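Virulent strain associated lipoprotein (Borreliella spielmanii A14S, PDB 6FZZ) is a pFam54-family outer surface lipoprotein that, like its Borrelia burgdorferi counterpart BBE31, may bind glutathione and help the spirochaete colonise its mammalian host. Local coordinates at residues L165-D168 with Y169-D172; Q193-E196 with K197-S201; R63-V66 with S67-S70; K74-R77 with K78-G82. One frame throughout, in Å; residues are numbered along the deposited sequence.

Contact 1: residues L165-D168 with Y169-D172; sequences LLLD and YQDD
L165 and Y169 meet on the packed side of the last turns of helix 138-170. Y169 N donates to L165 O at 2.9 Å. Y169 CB rests 3.3 Å from the same L165 O. The CG of Y169 stands anti to its backbone N (chi1 -169°), which carries the ring away from L165-D168. It packs there against R94 of helix 89-102 and L183 of helix 180-209. L165 and L166 are buried on this inner side. L166 leans on E91, R94 and I98, and its carbonyl O accepts Q170 N at 3.2 Å.

The outer side is looser. L167, Q170 and D171 are exposed to solvent. L167 O accepts D171 N at 2.9 Å, in a nearly straight bond of 168°. D171 CG lies beside its own backbone N, which places CG 3.4 Å from L167 O. The carboxylates of D168 and D171 stay apart, with D168 OD1 5.6 Å from D171 OD2, and may repel each other mildly. D168 OD1 accepts from Q164 NE2 and N173 ND2. Separately, D172 OD1 accepts A178 N. D172 takes a positive phi of 57°, and D172 N bonds back to Y169 O at 3.0 Å. The chain thus leaves the helix through a Schellman motif.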
loop_
_atom_site.group_PDB
_atom_site.type_symbol
_atom_site.label_atom_id
_atom_site.label_comp_id
_atom_site.label_asym_id
_atom_site.label_seq_id
_atom_site.Cartn_x
_atom_site.Cartn_y
_atom_site.Cartn_z
ATOM N N LEU A 165 -3.827 11.312 -9.482
ATOM C CA LEU A 165 -3.359 10.965 -10.811
ATOM C C LEU A 165 -4.528 10.656 -11.693
ATOM O O LEU A 165 -4.570 11.089 -12.872
ATOM C CB LEU A 165 -2.403 9.769 -10.775
ATOM C CG LEU A 165 -1.931 9.264 -12.155
ATOM C CD1 LEU A 165 -1.204 10.330 -12.949
ATOM C CD2 LEU A 165 -1.083 7.974 -12.011
ATOM N N LEU A 166 -5.446 9.832 -11.207
ATOM C CA LEU A 166 -6.612 9.474 -12.062
ATOM C C LEU A 166 -7.412 10.728 -12.481
ATOM O O LEU A 166 -7.848 10.836 -13.614
ATOM C CB LEU A 166 -7.569 8.527 -11.358
ATOM C CG LEU A 166 -6.994 7.153 -11.067
ATOM C CD1 LEU A 166 -8.042 6.424 -10.256
ATOM C CD2 LEU A 166 -6.711 6.452 -12.375
ATOM N N LEU A 167 -7.521 11.698 -11.596
ATOM C CA LEU A 167 -8.272 12.940 -11.944
ATOM C C LEU A 167 -7.484 13.800 -12.909
ATOM O O LEU A 167 -8.050 14.320 -13.877
ATOM C CB LEU A 167 -8.592 13.744 -10.684
ATOM C CG LEU A 167 -9.400 13.024 -9.575
ATOM C CD1 LEU A 167 -9.826 13.995 -8.470
ATOM C CD2 LEU A 167 -10.627 12.319 -10.102
ATOM N N ASP A 168 -6.178 13.956 -12.644
ATOM C CA ASP A 168 -5.300 14.752 -13.503
ATOM C C ASP A 168 -5.231 14.248 -14.893
ATOM O O ASP A 168 -5.104 15.041 -15.863
ATOM C CB ASP A 168 -3.883 14.826 -12.949
ATOM C CG ASP A 168 -3.820 15.706 -11.706
ATOM O OD1 ASP A 168 -4.789 16.432 -11.510
ATOM O OD2 ASP A 168 -2.858 15.664 -10.931
ATOM N N TYR A 169 -5.203 12.920 -15.009
ATOM C CA TYR A 169 -5.237 12.287 -16.322
ATOM C C TYR A 169 -6.549 12.511 -17.136
ATOM O O TYR A 169 -6.531 12.901 -18.327
ATOM C CB TYR A 169 -4.969 10.808 -16.176
ATOM C CG TYR A 169 -4.740 10.167 -17.495
ATOM C CD1 TYR A 169 -3.513 10.224 -18.098
ATOM C CD2 TYR A 169 -5.769 9.478 -18.142
ATOM C CE1 TYR A 169 -3.317 9.637 -19.339
ATOM C CE2 TYR A 169 -5.584 8.921 -19.389
ATOM C CZ TYR A 169 -4.353 9.015 -19.979
ATOM O OH TYR A 169 -4.140 8.415 -21.204
ATOM N N GLN A 170 -7.655 12.118 -16.529
ATOM C CA GLN A 170 -8.977 12.416 -17.064
ATOM C C GLN A 170 -9.117 13.908 -17.507
ATOM O O GLN A 170 -9.565 14.160 -18.590
ATOM C CB GLN A 170 -10.027 12.009 -16.023
ATOM C CG GLN A 170 -11.383 12.669 -16.162
ATOM C CD GLN A 170 -11.958 13.121 -14.821
ATOM O OE1 GLN A 170 -11.375 13.958 -14.130
ATOM N NE2 GLN A 170 -13.122 12.592 -14.468
ATOM N N ASP A 171 -8.695 14.861 -16.691
ATOM C CA ASP A 171 -8.683 16.277 -17.066
ATOM C C ASP A 171 -7.575 16.761 -17.987
ATOM O O ASP A 171 -7.582 17.931 -18.361
ATOM C CB ASP A 171 -8.568 17.142 -15.824
ATOM C CG ASP A 171 -9.790 17.072 -14.963
ATOM O OD1 ASP A 171 -10.769 16.468 -15.405
ATOM O OD2 ASP A 171 -9.755 17.600 -13.825
ATOM N N ASP A 172 -6.606 15.912 -18.312
ATOM C CA ASP A 172 -5.448 16.324 -19.079
ATOM C C ASP A 172 -4.683 17.477 -18.419
ATOM O O ASP A 172 -4.130 18.340 -19.114
ATOM C CB ASP A 172 -5.873 16.661 -20.534
ATOM C CG ASP A 172 -4.714 16.676 -21.533
ATOM O OD1 ASP A 172 -3.676 15.963 -21.418
ATOM O OD2 ASP A 172 -4.876 17.422 -22.513
#

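Contact 2: residues Q193-E196 with K197-S201; sequences QIKE and KQEES
K195 NZ is gripped by two acceptors, three and four residues further along the helix. Q198 OE1 takes it at 2.6 Å, and E199 OE2 takes it at 3.1 Å in a salt bridge. The ammonium lies in the plane of the Q198 amide, at a C=O...N angle of 147°. E199 OE2 accepts through its anti lone pair, the one facing away from the other oxygen. K195 leaves the backbone pointing away from K197-S201. A bend at chi2 (72°) and another at chi4 bring its end back. K195 and Q198 then run side by side, with K195 CD 3.4 Å from Q198 OE1. E199 instead slants across the lysine chain. Both acceptors probably limit the motion of the ammonium, while the E199 carboxylate alone balances its charge.

A second pair sits further round the helix. K197 NZ binds E200 OE1 at 3.0 Å, from the syn side and 28° out of the carboxylate plane. K197 is folded near its root, with CG 3.4 Å from Q193 O. The backbone below keeps its regular pattern, with E199 N donating to K195 O at 2.9 Å.

The inner side is different in kind. I194 is buried against T111, S112 and F162. S201 OG donates to Q198 O at 2.6 Å and also pairs with N118 ND2. K195-E199 is an i to i+4 salt bridge and K197-E200 an i to i+3 one. Such pairs are familiar on the polar side of a long amphipathic helix, here in a predicted coiled-coil region.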
loop_
_atom_site.group_PDB
_atom_site.type_symbol
_atom_site.label_atom_id
_atom_site.label_comp_id
_atom_site.label_asym_id
_atom_site.label_seq_id
_atom_site.Cartn_x
_atom_site.Cartn_y
_atom_site.Cartn_z
ATOM N N GLN A 193 8.179 10.507 -4.998
ATOM C CA GLN A 193 7.361 10.613 -3.824
ATOM C C GLN A 193 6.999 9.272 -3.144
ATOM O O GLN A 193 7.044 9.199 -1.911
ATOM C CB GLN A 193 6.116 11.426 -4.126
ATOM C CG GLN A 193 6.401 12.902 -4.326
ATOM C CD GLN A 193 6.832 13.615 -3.031
ATOM O OE1 GLN A 193 7.757 13.175 -2.328
ATOM N NE2 GLN A 193 6.179 14.743 -2.725
ATOM N N ILE A 194 6.689 8.233 -3.922
ATOM C CA ILE A 194 6.298 6.950 -3.331
ATOM C C ILE A 194 7.504 6.420 -2.658
ATOM O O ILE A 194 7.376 5.818 -1.613
ATOM C CB ILE A 194 5.849 5.851 -4.312
ATOM C CG1 ILE A 194 4.644 6.226 -5.103
ATOM C CG2 ILE A 194 5.435 4.552 -3.569
ATOM C CD1 ILE A 194 4.475 5.185 -6.179
ATOM N N LYS A 195 8.674 6.553 -3.302
ATOM C CA LYS A 195 9.887 5.933 -2.826
ATOM C C LYS A 195 10.289 6.572 -1.478
ATOM O O LYS A 195 10.715 5.857 -0.576
ATOM C CB LYS A 195 11.008 6.097 -3.851
ATOM C CG LYS A 195 12.289 5.383 -3.492
ATOM C CD LYS A 195 12.119 3.876 -3.643
ATOM C CE LYS A 195 13.363 3.101 -3.309
ATOM N NZ LYS A 195 13.502 2.782 -1.871
ATOM N N GLU A 196 10.048 7.864 -1.324
ATOM C CA GLU A 196 10.321 8.507 -0.057
ATOM C C GLU A 196 9.409 7.995 1.045
ATOM O O GLU A 196 9.861 7.781 2.166
ATOM C CB GLU A 196 10.199 10.024 -0.145
ATOM C CG GLU A 196 11.337 10.604 -0.990
ATOM C CD GLU A 196 11.466 12.103 -0.889
ATOM O OE1 GLU A 196 10.520 12.794 -0.415
ATOM O OE2 GLU A 196 12.551 12.580 -1.271
ATOM N N LYS A 197 8.130 7.861 0.728
ATOM C CA LYS A 197 7.154 7.407 1.704
ATOM C C LYS A 197 7.428 5.944 2.013
ATOM O O LYS A 197 7.240 5.502 3.134
ATOM C CB LYS A 197 5.742 7.593 1.157
ATOM C CG LYS A 197 5.295 9.047 1.043
ATOM C CD LYS A 197 5.082 9.675 2.401
ATOM C CE LYS A 197 5.355 11.171 2.373
ATOM N NZ LYS A 197 5.605 11.590 3.777
ATOM N N GLN A 198 7.914 5.196 1.036
ATOM C CA GLN A 198 8.233 3.811 1.239
ATOM C C GLN A 198 9.404 3.657 2.213
ATOM O O GLN A 198 9.377 2.823 3.123
ATOM C CB GLN A 198 8.597 3.107 -0.053
ATOM C CG GLN A 198 9.101 1.681 0.184
ATOM C CD GLN A 198 10.605 1.550 0.076
ATOM O OE1 GLN A 198 11.204 2.106 -0.840
ATOM N NE2 GLN A 198 11.226 0.880 1.034
ATOM N N GLU A 199 10.463 4.438 1.985
ATOM C CA GLU A 199 11.561 4.491 2.936
ATOM C C GLU A 199 11.173 4.908 4.355
ATOM O O GLU A 199 11.693 4.361 5.345
ATOM C CB GLU A 199 12.672 5.377 2.386
ATOM C CG GLU A 199 13.354 4.704 1.209
ATOM C CD GLU A 199 14.412 5.570 0.513
ATOM O OE1 GLU A 199 14.770 6.616 1.026
ATOM O OE2 GLU A 199 14.864 5.180 -0.552
ATOM N N GLU A 200 10.325 5.900 4.427
ATOM C CA GLU A 200 9.732 6.324 5.678
ATOM C C GLU A 200 8.966 5.176 6.392
ATOM O O GLU A 200 9.148 4.959 7.593
ATOM C CB GLU A 200 8.865 7.521 5.391
ATOM C CG GLU A 200 8.241 8.163 6.601
ATOM C CD GLU A 200 7.472 9.437 6.247
ATOM O OE1 GLU A 200 7.750 10.067 5.174
ATOM O OE2 GLU A 200 6.629 9.788 7.101
ATOM N N SER A 201 8.207 4.381 5.642
ATOM C CA SER A 201 7.475 3.259 6.204
ATOM C C SER A 201 8.367 2.181 6.764
ATOM O O SER A 201 8.066 1.578 7.798
ATOM C CB SER A 201 6.472 2.707 5.157
ATOM O OG SER A 201 7.150 2.041 4.114
#

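Contact 3: residues R63-V66 with S67-S70; sequences RETV and SDNS
T65 N donates to D68 OD2 at 2.8 Å, in a nearly straight bond of 164°. The donor comes to the anti side of the carboxylate, somewhat out of its plane. In return D68 N donates to T65 O at 3.0 Å. It comes from above the carbonyl plane, 68° out of it, as the tight turn requires. T65 OG1 donates weakly to D68 OD2 and accepts weakly from D68 N and S67 N. It can do this because it sits between the backbone N and the carbonyl carbon (chi1 67°), facing into the turn.

E64 and S70 form a second link. S70 OG donates to E64 OE2 at 2.6 Å, and E64 OE2 accepts through its anti lone pair. The first torsion of E64 sets CG 3.5 Å from S70 OG. The bend at chi2 then turns the carboxylate to the hydroxyl.

The next shell sets these groups in place. E64 OE1 forms a salt bridge with R72. T65 O accepts from S73 OG. S70 OG also accepts S73 N, so one hydroxyl serves both the loop and the helix. V66 is buried and packs on F53.

The result is a type I beta turn from T65 to D68, followed closely by an N-cap serine at the start of helix 71-83.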
loop_
_atom_site.group_PDB
_atom_site.type_symbol
_atom_site.label_atom_id
_atom_site.label_comp_id
_atom_site.label_asym_id
_atom_site.label_seq_id
_atom_site.Cartn_x
_atom_site.Cartn_y
_atom_site.Cartn_z
ATOM N N ARG A 63 10.460 -17.605 -11.402
ATOM C CA ARG A 63 10.381 -16.492 -12.335
ATOM C C ARG A 63 8.962 -16.341 -12.912
ATOM O O ARG A 63 8.794 -15.958 -14.061
ATOM C CB ARG A 63 11.441 -16.591 -13.489
ATOM C CG ARG A 63 12.857 -16.788 -12.945
ATOM C CD ARG A 63 14.058 -16.258 -13.754
ATOM N NE ARG A 63 13.716 -15.492 -14.958
ATOM C CZ ARG A 63 13.672 -14.176 -15.102
ATOM N NH1 ARG A 63 13.892 -13.340 -14.126
ATOM N NH2 ARG A 63 13.341 -13.702 -16.260
ATOM N N GLU A 64 7.946 -16.587 -12.087
ATOM C CA GLU A 64 6.541 -16.368 -12.491
ATOM C C GLU A 64 6.193 -14.851 -12.474
ATOM O O GLU A 64 6.980 -14.035 -12.004
ATOM C CB GLU A 64 5.586 -17.234 -11.616
ATOM C CG GLU A 64 5.277 -16.692 -10.204
ATOM C CD GLU A 64 6.376 -16.789 -9.132
ATOM O OE1 GLU A 64 7.559 -16.910 -9.488
ATOM O OE2 GLU A 64 6.061 -16.717 -7.881
ATOM N N THR A 65 5.032 -14.481 -13.022
ATOM C CA THR A 65 4.563 -13.089 -12.910
ATOM C C THR A 65 3.657 -12.914 -11.677
ATOM O O THR A 65 3.218 -13.897 -11.081
ATOM C CB THR A 65 3.770 -12.564 -14.110
ATOM O OG1 THR A 65 2.543 -13.261 -14.197
ATOM C CG2 THR A 65 4.534 -12.719 -15.369
ATOM N N VAL A 66 3.439 -11.645 -11.307
ATOM C CA VAL A 66 2.526 -11.315 -10.222
ATOM C C VAL A 66 1.109 -11.747 -10.618
ATOM O O VAL A 66 0.223 -11.968 -9.756
ATOM C CB VAL A 66 2.640 -9.805 -9.887
ATOM C CG1 VAL A 66 1.463 -9.300 -9.029
ATOM C CG2 VAL A 66 3.965 -9.571 -9.184
ATOM N N SER A 67 0.843 -11.824 -11.934
ATOM C CA SER A 67 -0.444 -12.305 -12.384
ATOM C C SER A 67 -0.663 -13.844 -12.137
ATOM O O SER A 67 -1.814 -14.309 -12.033
ATOM C CB SER A 67 -0.640 -12.026 -13.905
ATOM O OG SER A 67 -1.919 -12.500 -14.224
ATOM N N ASP A 68 0.417 -14.618 -12.035
ATOM C CA ASP A 68 0.345 -16.063 -11.862
ATOM C C ASP A 68 -0.054 -16.370 -10.447
ATOM O O ASP A 68 0.038 -15.502 -9.544
ATOM C CB ASP A 68 1.671 -16.738 -12.151
ATOM C CG ASP A 68 2.018 -16.744 -13.625
ATOM O OD1 ASP A 68 1.128 -17.121 -14.398
ATOM O OD2 ASP A 68 3.136 -16.328 -14.010
ATOM N N ASN A 69 -0.463 -17.613 -10.240
ATOM C CA ASN A 69 -1.027 -17.994 -8.980
ATOM C C ASN A 69 -0.092 -18.620 -7.962
ATOM O O ASN A 69 -0.481 -19.503 -7.182
ATOM C CB ASN A 69 -2.294 -18.802 -9.201
ATOM C CG ASN A 69 -3.459 -17.909 -9.616
ATOM O OD1 ASN A 69 -3.597 -16.773 -9.140
ATOM N ND2 ASN A 69 -4.311 -18.416 -10.476
ATOM N N SER A 70 1.126 -18.112 -7.857
ATOM C CA SER A 70 1.956 -18.564 -6.761
ATOM C C SER A 70 1.493 -17.889 -5.450
ATOM O O SER A 70 0.731 -16.931 -5.491
ATOM C CB SER A 70 3.398 -18.221 -7.067
ATOM O OG SER A 70 3.556 -16.816 -7.116
#

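Contact 4: residues K74-R77 with K78-G82; sequences KAYR and KLTYG
The Y81 ring lies with one face over the backbone carbonyl of R77. R77 O sits 3.2 Å above the Y81 ring plane, offset toward the rim. The same R77 O accepts Y81 N at 2.9 Å, in its carbonyl plane. Y81 CG stands beside its own backbone N, which folds the ring back along the preceding turn. R77 and Y81 then run side by side in the same direction. Y81 OH lies at the guanidinium edge, near its plane. It is 4.0 Å from R77 CD. The two flat groups are turned 67° apart. Over one guanidinium face lies K74 CA. Y81 also meets Y48 edge-to-face.

T80 folds back onto Y76. Y76 O accepts T80 N at 2.9 Å and T80 OG1 at 3.0 Å. T80 N comes closer to the carbonyl plane, 19° from it, and the hydroxyl from well above it, at 39°. T80 OG1 also passes Y76 CD1 at 3.6 Å. The Y76 ring packs against F109 and I113 of helix 105-126, and its OH pairs with N110. L79 drapes over the turn before, with CG 3.3 Å from A75 O.

E43 bridges the polar ends: its OE2 forms a salt bridge with R77 NH2, and its OE1 pairs with Y81 OH. V66 O, D68 O and N69 OD1 take more guanidinium N-H groups. This buried arginine therefore probably keeps its charge, balanced by E43, while E43 and the loop acceptors together fix its orientation.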
loop_
_atom_site.group_PDB
_atom_site.type_symbol
_atom_site.label_atom_id
_atom_site.label_comp_id
_atom_site.label_asym_id
_atom_site.label_seq_id
_atom_site.Cartn_x
_atom_site.Cartn_y
_atom_site.Cartn_z
ATOM N N LYS A 74 0.043 -14.004 -5.197
ATOM C CA LYS A 74 -1.220 -13.694 -4.528
ATOM C C LYS A 74 -1.052 -12.635 -3.435
ATOM O O LYS A 74 -1.867 -11.702 -3.365
ATOM C CB LYS A 74 -1.864 -14.928 -3.946
ATOM C CG LYS A 74 -2.286 -15.886 -5.056
ATOM C CD LYS A 74 -2.993 -17.062 -4.426
ATOM C CE LYS A 74 -3.412 -18.095 -5.426
ATOM N NZ LYS A 74 -4.048 -19.153 -4.593
ATOM N N ALA A 75 0.014 -12.764 -2.648
ATOM C CA ALA A 75 0.357 -11.769 -1.598
ATOM C C ALA A 75 0.577 -10.377 -2.198
ATOM O O ALA A 75 0.062 -9.352 -1.678
ATOM C CB ALA A 75 1.557 -12.243 -0.774
ATOM N N TYR A 76 1.334 -10.322 -3.293
ATOM C CA TYR A 76 1.677 -9.043 -3.952
ATOM C C TYR A 76 0.342 -8.443 -4.441
ATOM O O TYR A 76 0.084 -7.257 -4.263
ATOM C CB TYR A 76 2.632 -9.300 -5.130
ATOM C CG TYR A 76 3.199 -8.097 -5.807
ATOM C CD1 TYR A 76 2.380 -7.190 -6.509
ATOM C CD2 TYR A 76 4.601 -7.881 -5.809
ATOM C CE1 TYR A 76 2.933 -6.081 -7.138
ATOM C CE2 TYR A 76 5.139 -6.755 -6.399
ATOM C CZ TYR A 76 4.300 -5.881 -7.079
ATOM O OH TYR A 76 4.876 -4.814 -7.682
ATOM N N ARG A 77 -0.523 -9.255 -5.071
ATOM C CA ARG A 77 -1.833 -8.729 -5.497
ATOM C C ARG A 77 -2.697 -8.190 -4.359
ATOM O O ARG A 77 -3.317 -7.125 -4.481
ATOM C CB ARG A 77 -2.623 -9.768 -6.286
ATOM C CG ARG A 77 -1.966 -10.071 -7.586
ATOM C CD ARG A 77 -2.921 -10.712 -8.609
ATOM N NE ARG A 77 -3.631 -11.967 -8.188
ATOM C CZ ARG A 77 -3.175 -13.202 -8.342
ATOM N NH1 ARG A 77 -1.951 -13.422 -8.749
ATOM N NH2 ARG A 77 -3.932 -14.238 -8.022
ATOM N N LYS A 78 -2.798 -8.955 -3.291
ATOM C CA LYS A 78 -3.510 -8.531 -2.100
ATOM C C LYS A 78 -2.971 -7.193 -1.578
ATOM O O LYS A 78 -3.749 -6.341 -1.245
ATOM C CB LYS A 78 -3.370 -9.615 -1.019
ATOM C CG LYS A 78 -4.030 -9.328 0.308
ATOM C CD LYS A 78 -3.651 -10.326 1.413
ATOM C CE LYS A 78 -2.337 -9.948 2.090
ATOM N NZ LYS A 78 -2.357 -8.601 2.747
ATOM N N LEU A 79 -1.643 -7.006 -1.546
ATOM C CA LEU A 79 -1.054 -5.729 -1.085
ATOM C C LEU A 79 -1.423 -4.624 -2.077
ATOM O O LEU A 79 -1.604 -3.451 -1.687
ATOM C CB LEU A 79 0.422 -5.854 -0.921
ATOM C CG LEU A 79 0.867 -6.802 0.235
ATOM C CD1 LEU A 79 2.354 -7.030 0.226
ATOM C CD2 LEU A 79 0.484 -6.266 1.637
ATOM N N THR A 80 -1.536 -4.991 -3.355
ATOM C CA THR A 80 -1.996 -4.057 -4.396
ATOM C C THR A 80 -3.430 -3.543 -4.148
ATOM O O THR A 80 -3.696 -2.347 -4.223
ATOM C CB THR A 80 -1.850 -4.668 -5.828
ATOM O OG1 THR A 80 -0.475 -5.005 -6.098
ATOM C CG2 THR A 80 -2.294 -3.639 -6.869
ATOM N N TYR A 81 -4.349 -4.474 -3.850
ATOM C CA TYR A 81 -5.741 -4.147 -3.529
ATOM C C TYR A 81 -5.787 -3.250 -2.262
ATOM O O TYR A 81 -6.644 -2.366 -2.127
ATOM C CB TYR A 81 -6.536 -5.446 -3.325
ATOM C CG TYR A 81 -6.470 -6.369 -4.537
ATOM C CD1 TYR A 81 -6.419 -5.830 -5.820
ATOM C CD2 TYR A 81 -6.524 -7.747 -4.413
ATOM C CE1 TYR A 81 -6.366 -6.638 -6.916
ATOM C CE2 TYR A 81 -6.483 -8.579 -5.522
ATOM C CZ TYR A 81 -6.393 -8.012 -6.765
ATOM O OH TYR A 81 -6.355 -8.739 -7.944
ATOM N N GLY A 82 -4.844 -3.470 -1.356
ATOM C CA GLY A 82 -4.740 -2.645 -0.164
ATOM C C GLY A 82 -4.353 -1.183 -0.432
ATOM O O GLY A 82 -5.001 -0.277 0.068
#

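Overall arrangement
This chain is the C-terminal, largely helical part of the lipoprotein. All four contacts are local and follow one another in the order 3, 4, 1, 2. Contacts 3 and 4 touch, with centres about 12 Å apart. R77 NH1 of contact 4 lies 2.8 Å from V66 O of contact 3, and R77 NH2 lies 2.8 Å from N69 OD1. V66 CG1 also packs 3.4 Å from Y76 CD1. Contacts 1 and 2 lie on successive helices, their nearest atoms about 9 Å apart. Contacts 2 and 4 are about 18 Å apart between centres. Tetraethylene glycol, probably from the crystallisation liquor, lies near V66 and near K78, and K74 NZ bonds to one. Whether it marks a pocket is open.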